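Long-range contact in Glyco_hydro_cc domain-containing protein (Blastomyces gilchristii, PDB 6UB0), which probably hydrolyses beta-1,3-glucan as a curdlan-specific exo-beta-1,3-glucanase of glycoside hydrolase family 128, binding laminaribiose at its -2 and -1 subsites: residues A[144-149]-A[178-183]. Sequence-based numbering, arbitrary orientation.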
ATOM      1  N   HIS A 144      -2.351   8.675  -7.543  1.00 28.81           N
ATOM      2  CA  HIS A 144      -1.347   9.591  -8.134  1.00 29.77           C
ATOM      3  C   HIS A 144      -2.107  10.663  -8.920  1.00 31.95           C
ATOM      4  O   HIS A 144      -3.085  10.346  -9.595  1.00 31.60           O
ATOM      5  CB  HIS A 144      -0.375   8.895  -9.073  1.00 30.09           C
ATOM      6  CG  HIS A 144       0.441   7.821  -8.430  1.00 30.04           C
ATOM      7  ND1 HIS A 144       1.830   7.910  -8.337  1.00 31.64           N
ATOM      8  CD2 HIS A 144       0.091   6.637  -7.893  1.00 29.58           C
ATOM      9  CE1 HIS A 144       2.299   6.836  -7.744  1.00 29.85           C
ATOM     10  NE2 HIS A 144       1.255   6.055  -7.448  1.00 29.09           N
ATOM     11  N   GLY A 145      -1.645  11.894  -8.835  1.00 33.86           N
ATOM     12  CA  GLY A 145      -2.346  13.001  -9.485  1.00 37.05           C
ATOM     13  C   GLY A 145      -1.690  14.308  -9.091  1.00 39.00           C
ATOM     14  O   GLY A 145      -0.905  14.346  -8.133  1.00 38.22           O
ATOM     15  N   PRO A 146      -1.956  15.382  -9.862  1.00 41.81           N
ATOM     16  CA  PRO A 146      -1.445  16.688  -9.483  1.00 44.21           C
ATOM     17  C   PRO A 146      -1.756  16.960  -7.896  1.00 46.50           C
ATOM     18  O   PRO A 146      -2.751  16.472  -7.509  1.00 48.12           O
ATOM     19  CB  PRO A 146      -2.142  17.620 -10.491  1.00 45.27           C
ATOM     20  CG  PRO A 146      -2.374  16.738 -11.692  1.00 44.93           C
ATOM     21  CD  PRO A 146      -2.742  15.397 -11.100  1.00 43.34           C
ATOM     22  N   SER A 147      -0.879  17.837  -7.424  1.00 46.91           N
ATOM     23  CA  SER A 147      -0.826  18.372  -6.039  1.00 49.29           C
ATOM     24  C   SER A 147      -2.100  19.161  -5.669  1.00 52.65           C
ATOM     25  O   SER A 147      -2.439  19.158  -4.468  1.00 51.15           O
ATOM     26  CB  SER A 147       0.400  19.241  -5.913  1.00 50.84           C
ATOM     27  OG  SER A 147       0.412  20.187  -7.035  1.00 50.92           O
ATOM     28  N   GLY A 148      -2.755  19.815  -6.646  1.00 54.79           N
ATOM     29  CA  GLY A 148      -3.979  20.640  -6.487  1.00 56.18           C
ATOM     30  C   GLY A 148      -5.244  19.821  -6.668  1.00 56.98           C
ATOM     31  O   GLY A 148      -6.331  20.338  -6.375  1.00 60.11           O
ATOM     32  N   ASN A 149      -5.114  18.569  -7.130  1.00 53.68           N
ATOM     33  CA  ASN A 149      -6.233  17.588  -7.208  1.00 52.33           C
ATOM     34  C   ASN A 149      -6.412  16.865  -5.866  1.00 49.90           C
ATOM     35  O   ASN A 149      -6.679  15.677  -5.876  1.00 50.81           O
ATOM     36  CB  ASN A 149      -6.033  16.599  -8.359  1.00 49.49           C
ATOM     37  CG  ASN A 149      -6.204  17.245  -9.720  1.00 49.81           C
ATOM     38  OD1 ASN A 149      -6.255  18.472  -9.832  1.00 51.53           O
ATOM     39  ND2 ASN A 149      -6.277  16.427 -10.752  1.00 48.52           N
ATOM     40  N   GLU A 178       0.737  10.150  -4.265  1.00 30.12           N
ATOM     41  CA  GLU A 178       1.758  11.083  -4.782  1.00 32.87           C
ATOM     42  C   GLU A 178       1.043  12.322  -5.309  1.00 34.09           C
ATOM     43  O   GLU A 178       0.292  12.164  -6.274  1.00 32.56           O
ATOM     44  CB  GLU A 178       2.581  10.365  -5.854  1.00 33.48           C
ATOM     45  CG  GLU A 178       3.520  11.277  -6.576  1.00 36.52           C
ATOM     46  CD  GLU A 178       4.304  10.667  -7.714  1.00 38.05           C
ATOM     47  OE1 GLU A 178       3.741   9.799  -8.459  1.00 34.69           O
ATOM     48  OE2 GLU A 178       5.485  11.089  -7.852  1.00 38.50           O
ATOM     49  N   GLY A 179       1.230  13.473  -4.650  1.00 36.07           N
ATOM     50  CA  GLY A 179       0.807  14.804  -5.143  1.00 36.78           C
ATOM     51  C   GLY A 179       1.907  15.475  -5.957  1.00 38.57           C
ATOM     52  O   GLY A 179       2.896  15.962  -5.322  1.00 41.04           O
ATOM     53  N   GLN A 180       1.762  15.510  -7.286  1.00 38.57           N
ATOM     54  CA  GLN A 180       2.883  15.745  -8.242  1.00 42.13           C
ATOM     55  C   GLN A 180       3.098  17.240  -8.449  1.00 44.90           C
ATOM     56  O   GLN A 180       2.182  18.011  -8.090  1.00 46.25           O
ATOM     57  CB  GLN A 180       2.631  15.103  -9.597  1.00 43.54           C
ATOM     58  CG  GLN A 180       3.002  13.633  -9.637  1.00 42.93           C
ATOM     59  CD  GLN A 180       2.081  12.874 -10.550  1.00 43.83           C
ATOM     60  OE1 GLN A 180       1.153  13.448 -11.131  1.00 45.42           O
ATOM     61  NE2 GLN A 180       2.344  11.583 -10.689  1.00 40.92           N
ATOM     62  N   GLY A 181       4.267  17.606  -8.989  1.00 46.44           N
ATOM     63  CA  GLY A 181       4.671  19.010  -9.181  1.00 48.29           C
ATOM     64  C   GLY A 181       5.970  19.325  -8.476  1.00 48.89           C
ATOM     65  O   GLY A 181       6.635  18.384  -8.036  1.00 47.11           O
ATOM     66  N   ASP A 182       6.338  20.610  -8.378  1.00 53.12           N
ATOM     67  CA  ASP A 182       7.642  21.028  -7.785  1.00 52.83           C
ATOM     68  C   ASP A 182       7.634  20.732  -6.277  1.00 51.70           C
ATOM     69  O   ASP A 182       6.582  20.324  -5.743  1.00 50.12           O
ATOM     70  CB  ASP A 182       7.964  22.485  -8.116  1.00 56.78           C
ATOM     71  CG  ASP A 182       7.033  23.522  -7.507  1.00 58.04           C
ATOM     72  OD1 ASP A 182       6.512  23.289  -6.398  1.00 56.54           O
ATOM     73  OD2 ASP A 182       6.864  24.590  -8.152  1.00 63.75           O
ATOM     74  N   GLU A 183       8.769  20.934  -5.613  1.00 53.33           N
ATOM     75  CA  GLU A 183       8.949  20.591  -4.177  1.00 53.27           C
ATOM     76  C   GLU A 183       7.858  21.271  -3.335  1.00 52.33           C
ATOM     77  O   GLU A 183       7.280  20.602  -2.439  1.00 49.39           O
ATOM     78  CB  GLU A 183      10.337  20.994  -3.674  1.00 56.92           C
ATOM     79  CG  GLU A 183      11.478  20.232  -4.321  1.00 58.52           C
ATOM     80  CD  GLU A 183      12.624  19.895  -3.380  1.00 59.76           C
ATOM     81  OE1 GLU A 183      12.796  20.605  -2.360  1.00 65.36           O
ATOM     82  OE2 GLU A 183      13.328  18.909  -3.656  1.00 59.17           O
TER
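Residues 144–146 and 178–180 run side by side as neighbouring parallel strands, 28° apart in direction, at the C-terminal ends of strands 138–146 and 172–180. Helix 150–166 links the two in a beta-alpha-beta unit of the TIM barrel, and these strand ends show how the scaffold delivers side chains to the active site. Gly145 sits between two residues of the other strand: its N donates to Glu178 O (3.2 Å), and its O accepts from Gln180 N (3.0 Å). Where the pairing ends, Ser147, in the type I turn from Pro146 to Asn149, sends both N and OG to Gln180 O in weak bonds.

His144 and Glu178 emerge on the same face, where His144 touches one of the two bound glucose units. Its ND1 donates to Glu178 OE1 at 2.7 Å, with the oxygen close to the imidazole plane and approached on the anti side of the carboxylate; the two planes stand 79° apart. Glu178 reaches the edge of the ring with CG anti to its backbone N (chi1 172°) and an extended chain. His144 NE2 bonds to Glu176 of the glycan pocket, so carboxylates grip both ring nitrogens and fix the ring's rotation, while Phe209 meets it edge-to-face. Glu178 is thus a second-shell partner of a sugar-contacting histidine, and Gln180 NE2 adds a weak hydrogen bond to the same OE1, 3.2 Å long.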